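Local atomic coordinates of 3-oxoacyl-(Acyl-carrier protein) synthase (Burkholderia xenovorans, PDB entry 4EFI), a protein that probably catalyses the condensation of an acyl group with malonyl-acyl carrier protein, as a thiolase-fold 3-oxoacyl-[acyl-carrier-protein] synthase of the KAS III type. Residues Ile306-Leu309 against Ile310-Leu314. Residues are numbered along the deposited sequence; the frame is centred on the assembly and turned at random.
Sequences IPLL and ITTEL
With CG of Leu308 anti to the backbone N (chi1 -178°), the end of this leucine comes back over Thr312 although its CB points away from 310-314; on the threonine, CG2 lies beside its own N and opposite its carbonyl carbon. Leu308 CD1 and Thr312 CG2 meet at 3.8 Å, the two side chains set obliquely. One position on, Leu309 takes nearly the same shape as Leu308, and its CD1 comes within 3.8 Å of CG of Glu313, one turn later. The same step of four runs through the backbone. Ile310 N to Ile306 O (2.9 Å) and Thr312 N to Leu308 O (2.9 Å) are nearly straight bonds, the second with an N-H...O angle of 164°. In the C-terminal part of the helix the bond from Glu313 N to Leu309 O is more bent, 144°, and its donor stands well off the carbonyl plane; Leu314 N, at the N-cap position of helix 315-320, still bonds to Ile310 O. Helix 305-313 lies between strand 17-26 of one mixed sheet and strands 266-269 and 323-331 of the other, as the buried central helices do in the layered αβαβα thiolase fold. Leu308 and Pro307 face strand 17-26, while Leu309 and Ile310 rest on Leu268 and Ile306 on Met327. Two hydroxyls carry the side-chain polar contacts. Thr312 OG1 donates to Glu313 OE2 at 2.7 Å, reaching the lone pair turned away from the other carboxylate oxygen; the glutamate chain curls back to accept it, and Asn294 ND2 is a further partner of this hydroxyl. Thr311 OG1, 3.3 Å from Leu308 O, has its strongest polar partner in the hydroxyl of Thr351, with Ser24 OG also hydrogen-bonded to it.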
loop_
_atom_site.group_PDB
_atom_site.type_symbol
_atom_site.label_atom_id
_atom_site.label_comp_id
_atom_site.label_asym_id
_atom_site.label_seq_id
_atom_site.Cartn_x
_atom_site.Cartn_y
_atom_site.Cartn_z
ATOM N N ILE A 306 3.497 -0.642 -1.514
ATOM C CA ILE A 306 3.869 -1.340 -2.742
ATOM C C ILE A 306 4.036 -0.405 -3.951
ATOM O O ILE A 306 5.048 -0.450 -4.635
ATOM C CB ILE A 306 2.916 -2.530 -3.028
ATOM C CG1 ILE A 306 3.106 -3.610 -1.959
ATOM C CG2 ILE A 306 3.173 -3.071 -4.425
ATOM C CD1 ILE A 306 2.079 -4.731 -2.003
ATOM N N PRO A 307 3.051 0.467 -4.236
ATOM C CA PRO A 307 3.282 1.373 -5.370
ATOM C C PRO A 307 4.482 2.312 -5.149
ATOM O O PRO A 307 5.200 2.630 -6.098
ATOM C CB PRO A 307 1.953 2.138 -5.510
ATOM C CG PRO A 307 1.237 1.941 -4.216
ATOM C CD PRO A 307 1.680 0.567 -3.730
ATOM N N LEU A 308 4.740 2.710 -3.907
ATOM C CA LEU A 308 5.912 3.546 -3.614
ATOM C C LEU A 308 7.189 2.749 -3.889
ATOM O O LEU A 308 8.153 3.259 -4.484
ATOM C CB LEU A 308 5.870 4.062 -2.169
ATOM C CG LEU A 308 7.030 4.986 -1.769
ATOM C CD1 LEU A 308 7.049 6.267 -2.570
ATOM C CD2 LEU A 308 6.931 5.262 -0.269
ATOM N N LEU A 309 7.174 1.472 -3.552
ATOM C CA LEU A 309 8.295 0.587 -3.820
ATOM C C LEU A 309 8.529 0.493 -5.339
ATOM O O LEU A 309 9.678 0.534 -5.809
ATOM C CB LEU A 309 8.011 -0.785 -3.208
ATOM C CG LEU A 309 9.155 -1.757 -3.019
ATOM C CD1 LEU A 309 10.154 -1.222 -2.038
ATOM C CD2 LEU A 309 8.548 -3.054 -2.529
ATOM N N ILE A 310 7.455 0.367 -6.119
ATOM C CA ILE A 310 7.585 0.326 -7.573
ATOM C C ILE A 310 8.261 1.593 -8.066
ATOM O O ILE A 310 9.194 1.533 -8.856
ATOM C CB ILE A 310 6.213 0.160 -8.260
ATOM C CG1 ILE A 310 5.623 -1.197 -7.902
ATOM C CG2 ILE A 310 6.317 0.344 -9.781
ATOM C CD1 ILE A 310 4.193 -1.396 -8.318
ATOM N N THR A 311 7.788 2.759 -7.636
ATOM C CA THR A 311 8.323 3.995 -8.209
ATOM C C THR A 311 9.747 4.291 -7.766
ATOM O O THR A 311 10.550 4.772 -8.571
ATOM C CB THR A 311 7.403 5.228 -8.008
ATOM O OG1 THR A 311 7.318 5.584 -6.620
ATOM C CG2 THR A 311 6.020 4.966 -8.543
ATOM N N THR A 312 10.093 4.021 -6.517
ATOM C CA THR A 312 11.426 4.343 -6.039
ATOM C C THR A 312 12.464 3.289 -6.416
ATOM O O THR A 312 13.649 3.627 -6.546
ATOM C CB THR A 312 11.495 4.590 -4.509
ATOM O OG1 THR A 312 11.297 3.369 -3.798
ATOM C CG2 THR A 312 10.493 5.608 -4.058
ATOM N N GLU A 313 12.057 2.028 -6.601
ATOM C CA GLU A 313 13.036 0.957 -6.826
ATOM C C GLU A 313 13.056 0.418 -8.250
ATOM O O GLU A 313 14.100 -0.093 -8.682
ATOM C CB GLU A 313 12.818 -0.210 -5.849
ATOM C CG GLU A 313 12.813 0.170 -4.374
ATOM C CD GLU A 313 13.972 1.043 -3.971
ATOM O OE1 GLU A 313 15.123 0.555 -4.032
ATOM O OE2 GLU A 313 13.762 2.207 -3.559
ATOM N N LEU A 314 11.948 0.508 -8.978
ATOM C CA LEU A 314 11.846 -0.152 -10.276
ATOM C C LEU A 314 11.702 0.788 -11.458
ATOM O O LEU A 314 11.586 0.319 -12.595
ATOM C CB LEU A 314 10.698 -1.173 -10.286
ATOM C CG LEU A 314 10.796 -2.342 -9.301
ATOM C CD1 LEU A 314 9.628 -3.305 -9.470
ATOM C CD2 LEU A 314 12.108 -3.093 -9.475
#